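Side-chain contact in protein (sliding clamp) (Enterobacteria phage RB69, PDB 1B77), which probably encircles DNA as a trimeric ring and tethers the phage DNA polymerase to its template, making replication processive: residues A[121-124]-A[125-129]. Sequence-based numbering, arbitrary orientation.
Sequences EDLQ and QLLRV
Gln-124 and Arg-128, one helical turn apart, run side by side and point the same way. The glutamine, extended with CG anti to the backbone N (chi1 -172°), lies over one face of the guanidinium, its CG 3.5 Å above the plane and displaced toward the rim. The amide and guanidinium planes are 31° apart, so the contact is a tilted, offset packing. Gln-124 NE2 and Arg-128 NH2 approach to 3.1 Å, but both are donors, so van der Waals packing of the glutamine's CG and CD against the guanidinium, and not a hydrogen bond, brings these side chains together. Long, polar-ended residues suit this exposed flank, where Arg-128 also packs on Leu-66 of the second subunit.

On another flank Leu-123 and Leu-127 meet through branch methyls, CD1 to CD1 at 3.3 Å, tighter than usual for carbon. Beneath the side chains the backbone bonds of the alpha helix set the spacing, as in Leu-127 N to Leu-123 O at 3.0 Å.

Farther round, Leu-126 and Val-129 pack on Tyr-165 of strand 165-171, as buried aliphatic residues suit the helix's inner side. Gln-125 is extended too, and its amide uses both ends: OE1 bonds to the hydroxyls of Tyr-165 and of Ser-88 of the second subunit, NE2 to Leu-66 O of that subunit. Helix 120-132 is thus an amphipathic alpha helix with side chains paired i to i+4, packed on a sheet at the subunit interface of a trimeric sliding clamp.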
loop_
_atom_site.group_PDB
_atom_site.type_symbol
_atom_site.label_atom_id
_atom_site.label_comp_id
_atom_site.label_asym_id
_atom_site.label_seq_id
_atom_site.Cartn_x
_atom_site.Cartn_y
_atom_site.Cartn_z
ATOM N N GLU A 121 -5.097 -12.132 -21.719
ATOM C CA GLU A 121 -5.777 -12.539 -20.484
ATOM C C GLU A 121 -5.247 -13.874 -19.966
ATOM O O GLU A 121 -5.042 -14.053 -18.759
ATOM C CB GLU A 121 -7.287 -12.644 -20.699
ATOM C CG GLU A 121 -7.937 -11.383 -21.244
ATOM C CD GLU A 121 -9.448 -11.395 -21.064
ATOM O OE1 GLU A 121 -10.043 -12.504 -21.111
ATOM O OE2 GLU A 121 -10.036 -10.298 -20.881
ATOM N N ASP A 122 -5.037 -14.814 -20.881
ATOM C CA ASP A 122 -4.510 -16.120 -20.517
ATOM C C ASP A 122 -3.154 -15.942 -19.822
ATOM O O ASP A 122 -2.916 -16.527 -18.767
ATOM C CB ASP A 122 -4.383 -16.983 -21.774
ATOM C CG ASP A 122 -5.736 -17.285 -22.403
ATOM O OD1 ASP A 122 -6.767 -17.037 -21.740
ATOM O OD2 ASP A 122 -5.775 -17.781 -23.551
ATOM N N LEU A 123 -2.277 -15.127 -20.403
ATOM C CA LEU A 123 -0.969 -14.871 -19.800
ATOM C C LEU A 123 -1.178 -14.247 -18.425
ATOM O O LEU A 123 -0.576 -14.663 -17.434
ATOM C CB LEU A 123 -0.144 -13.911 -20.660
ATOM C CG LEU A 123 1.175 -13.442 -20.021
ATOM C CD1 LEU A 123 2.089 -14.640 -19.783
ATOM C CD2 LEU A 123 1.856 -12.427 -20.923
ATOM N N GLN A 124 -2.045 -13.243 -18.377
ATOM C CA GLN A 124 -2.356 -12.556 -17.139
ATOM C C GLN A 124 -2.858 -13.541 -16.073
ATOM O O GLN A 124 -2.486 -13.431 -14.901
ATOM C CB GLN A 124 -3.414 -11.485 -17.404
ATOM C CG GLN A 124 -3.695 -10.563 -16.232
ATOM C CD GLN A 124 -4.921 -9.697 -16.471
ATOM O OE1 GLN A 124 -6.032 -10.212 -16.617
ATOM N NE2 GLN A 124 -4.726 -8.380 -16.517
ATOM N N GLN A 125 -3.696 -14.501 -16.470
ATOM C CA GLN A 125 -4.214 -15.474 -15.510
ATOM C C GLN A 125 -3.126 -16.415 -15.014
ATOM O O GLN A 125 -3.061 -16.722 -13.823
ATOM C CB GLN A 125 -5.348 -16.312 -16.109
ATOM C CG GLN A 125 -5.961 -17.280 -15.087
ATOM C CD GLN A 125 -7.040 -18.164 -15.683
ATOM O OE1 GLN A 125 -6.753 -19.072 -16.460
ATOM N NE2 GLN A 125 -8.289 -17.900 -15.320
ATOM N N LEU A 126 -2.286 -16.884 -15.931
ATOM C CA LEU A 126 -1.193 -17.783 -15.570
ATOM C C LEU A 126 -0.292 -17.121 -14.522
ATOM O O LEU A 126 0.087 -17.740 -13.531
ATOM C CB LEU A 126 -0.357 -18.131 -16.806
ATOM C CG LEU A 126 0.927 -18.928 -16.537
ATOM C CD1 LEU A 126 0.568 -20.300 -15.999
ATOM C CD2 LEU A 126 1.752 -19.047 -17.817
ATOM N N LEU A 127 0.047 -15.858 -14.751
ATOM C CA LEU A 127 0.900 -15.122 -13.829
ATOM C C LEU A 127 0.185 -14.823 -12.505
ATOM O O LEU A 127 0.788 -14.901 -11.436
ATOM C CB LEU A 127 1.376 -13.819 -14.487
ATOM C CG LEU A 127 2.484 -13.942 -15.542
ATOM C CD1 LEU A 127 2.179 -15.051 -16.521
ATOM C CD2 LEU A 127 2.639 -12.619 -16.265
ATOM N N ARG A 128 -1.100 -14.496 -12.583
ATOM C CA ARG A 128 -1.883 -14.183 -11.393
ATOM C C ARG A 128 -2.042 -15.398 -10.488
ATOM O O ARG A 128 -1.754 -15.335 -9.295
ATOM C CB ARG A 128 -3.284 -13.688 -11.777
ATOM C CG ARG A 128 -3.361 -12.377 -12.564
ATOM C CD ARG A 128 -3.046 -11.160 -11.728
ATOM N NE ARG A 128 -3.245 -9.920 -12.480
ATOM C CZ ARG A 128 -4.431 -9.383 -12.755
ATOM N NH1 ARG A 128 -5.550 -9.969 -12.341
ATOM N NH2 ARG A 128 -4.501 -8.259 -13.455
ATOM N N VAL A 129 -2.507 -16.506 -11.053
ATOM C CA VAL A 129 -2.736 -17.705 -10.261
ATOM C C VAL A 129 -1.461 -18.453 -9.845
ATOM O O VAL A 129 -1.435 -19.104 -8.800
ATOM C CB VAL A 129 -3.687 -18.674 -10.999
ATOM C CG1 VAL A 129 -2.973 -19.327 -12.164
ATOM C CG2 VAL A 129 -4.213 -19.716 -10.036
#